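PDB 1FI2: oxalate oxidase 1 from Hordeum vulgare, which oxidises oxalate with molecular oxygen to carbon dioxide and hydrogen peroxide as a manganese-containing homohexamer, and also has superoxide dismutase activity. Local coordinates for residues 8-13 with 67-72. Sequence-based numbering, arbitrary orientation.
Sequences DFCVAD and TNTLGV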
loop_
_atom_site.group_PDB
_atom_site.type_symbol
_atom_site.label_atom_id
_atom_site.label_comp_id
_atom_site.label_asym_id
_atom_site.label_seq_id
_atom_site.Cartn_x
_atom_site.Cartn_y
_atom_site.Cartn_z
ATOM N N ASP A 8 5.566 0.548 -17.092
ATOM C CA ASP A 8 4.429 0.029 -17.847
ATOM C C ASP A 8 4.317 -1.486 -17.769
ATOM O O ASP A 8 3.217 -2.028 -17.580
ATOM C CB ASP A 8 4.504 0.466 -19.311
ATOM C CG ASP A 8 4.383 1.951 -19.563
ATOM O OD1 ASP A 8 4.664 2.359 -20.717
ATOM O OD2 ASP A 8 4.012 2.741 -18.672
ATOM N N PHE A 9 5.367 -2.196 -18.192
ATOM C CA PHE A 9 5.336 -3.648 -18.331
ATOM C C PHE A 9 6.554 -4.320 -17.702
ATOM O O PHE A 9 7.630 -3.725 -17.642
ATOM C CB PHE A 9 5.285 -4.045 -19.816
ATOM C CG PHE A 9 4.422 -3.235 -20.735
ATOM C CD1 PHE A 9 4.986 -2.346 -21.638
ATOM C CD2 PHE A 9 3.037 -3.314 -20.672
ATOM C CE1 PHE A 9 4.194 -1.581 -22.474
ATOM C CE2 PHE A 9 2.236 -2.551 -21.502
ATOM C CZ PHE A 9 2.817 -1.686 -22.405
ATOM N N CYS A 10 6.407 -5.544 -17.206
ATOM C CA CYS A 10 7.522 -6.276 -16.593
ATOM C C CYS A 10 7.194 -7.766 -16.642
ATOM O O CYS A 10 6.769 -8.352 -15.644
ATOM C CB CYS A 10 7.701 -5.782 -15.162
ATOM S SG CYS A 10 9.370 -5.703 -14.487
ATOM N N VAL A 11 7.264 -8.345 -17.842
ATOM C CA VAL A 11 6.890 -9.749 -18.014
ATOM C C VAL A 11 7.787 -10.643 -17.168
ATOM O O VAL A 11 9.008 -10.543 -17.241
ATOM C CB VAL A 11 6.937 -10.176 -19.488
ATOM C CG1 VAL A 11 6.345 -11.566 -19.691
ATOM C CG2 VAL A 11 6.199 -9.165 -20.358
ATOM N N ALA A 12 7.173 -11.548 -16.414
ATOM C CA ALA A 12 7.917 -12.431 -15.533
ATOM C C ALA A 12 8.901 -13.344 -16.251
ATOM O O ALA A 12 8.570 -13.972 -17.261
ATOM C CB ALA A 12 6.939 -13.305 -14.741
ATOM N N ASP A 13 10.112 -13.420 -15.713
ATOM C CA ASP A 13 11.135 -14.324 -16.244
ATOM C C ASP A 13 10.976 -15.587 -15.389
ATOM O O ASP A 13 11.311 -15.553 -14.207
ATOM C CB ASP A 13 12.532 -13.742 -16.146
ATOM C CG ASP A 13 13.648 -14.682 -16.553
ATOM O OD1 ASP A 13 14.824 -14.262 -16.484
ATOM O OD2 ASP A 13 13.375 -15.840 -16.926
ATOM N N THR A 67 1.123 -10.751 -16.432
ATOM C CA THR A 67 0.448 -10.187 -15.279
ATOM C C THR A 67 1.424 -9.703 -14.209
ATOM O O THR A 67 1.022 -8.942 -13.319
ATOM C CB THR A 67 -0.514 -11.185 -14.598
ATOM O OG1 THR A 67 0.210 -12.325 -14.114
ATOM C CG2 THR A 67 -1.580 -11.657 -15.574
ATOM N N ASN A 68 2.676 -10.138 -14.259
ATOM C CA ASN A 68 3.665 -9.733 -13.260
ATOM C C ASN A 68 3.653 -8.231 -13.055
ATOM O O ASN A 68 3.707 -7.435 -13.993
ATOM C CB ASN A 68 5.052 -10.205 -13.699
ATOM C CG ASN A 68 6.109 -10.142 -12.622
ATOM O OD1 ASN A 68 5.883 -10.504 -11.467
ATOM N ND2 ASN A 68 7.301 -9.682 -12.992
ATOM N N THR A 69 3.596 -7.792 -11.808
ATOM C CA THR A 69 3.556 -6.443 -11.308
ATOM C C THR A 69 2.236 -5.697 -11.522
ATOM O O THR A 69 2.079 -4.602 -10.960
ATOM C CB THR A 69 4.658 -5.481 -11.819
ATOM O OG1 THR A 69 4.375 -5.095 -13.174
ATOM C CG2 THR A 69 6.054 -6.058 -11.710
ATOM N N LEU A 70 1.278 -6.243 -12.257
ATOM C CA LEU A 70 0.050 -5.547 -12.593
ATOM C C LEU A 70 -1.079 -5.698 -11.592
ATOM O O LEU A 70 -2.108 -5.025 -11.700
ATOM C CB LEU A 70 -0.413 -5.962 -13.998
ATOM C CG LEU A 70 0.593 -5.731 -15.133
ATOM C CD1 LEU A 70 -0.051 -6.091 -16.465
ATOM C CD2 LEU A 70 1.109 -4.298 -15.152
ATOM N N GLY A 71 -0.896 -6.548 -10.592
ATOM C CA GLY A 71 -1.825 -6.746 -9.513
ATOM C C GLY A 71 -3.068 -7.534 -9.828
ATOM O O GLY A 71 -4.040 -7.356 -9.102
ATOM N N VAL A 72 -3.147 -8.342 -10.869
ATOM C CA VAL A 72 -4.345 -9.078 -11.228
ATOM C C VAL A 72 -4.006 -10.452 -11.813
ATOM O O VAL A 72 -2.874 -10.738 -12.192
ATOM C CB VAL A 72 -5.223 -8.367 -12.279
ATOM C CG1 VAL A 72 -5.956 -7.141 -11.759
ATOM C CG2 VAL A 72 -4.371 -7.987 -13.490
HETATM O O HOH W 1 3.946 -7.139 -16.910
#
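Asn68 reaches across to the backbone of Cys10 and Ala12, and its CB, CG and ND2 all stay against these two residues. Its CB packs on the methyl of Ala12 (CB to CB, 3.8 Å) and lies close to the carbonyl oxygen of Cys10. A chi1 of -166°, which sets CG opposite the backbone N, carries the amide across the 10-12 backbone, CG resting 3.9 Å from Ala12 CB. At the tip, ND2 donates to Cys10 O over 3.0 Å; the oxygen lies near the amide plane, but the bond is bent, with an N-H...O angle of 149°. ND2 also bonds to His24 O, while OD1 accepts from Gln156 NE2, so the buried amide is held at both ends. Asn68 occupies the second position of a type II beta turn, Thr67 to Leu70, closed by Leu70 N to Thr67 O; the turn, in the loop between strands 54-59 and 73-79 of the cupin beta-jellyroll, packs against the N-terminal segment, whose Cys10 is disulfide-bonded to Cys26. A water extends the link, accepting from Cys10 N and donating to Asn68 O, each at 2.9 Å. That same carbonyl accepts from Thr69 OG1 (2.6 Å), and Thr69 CG2 packs 3.8 Å from Cys10 CB. An alanine in place of Asn68 would keep the CB contact with Ala12 but would probably leave the carbonyls of Cys10 and His24 without this shared donor and Gln156 NE2 without its acceptor. Beyond the water, Leu70 CD2 approaches Asp8 O, and Asp8 turns its carboxylate to Ser111 and Ser114 of a second subunit and Arg92 of a third.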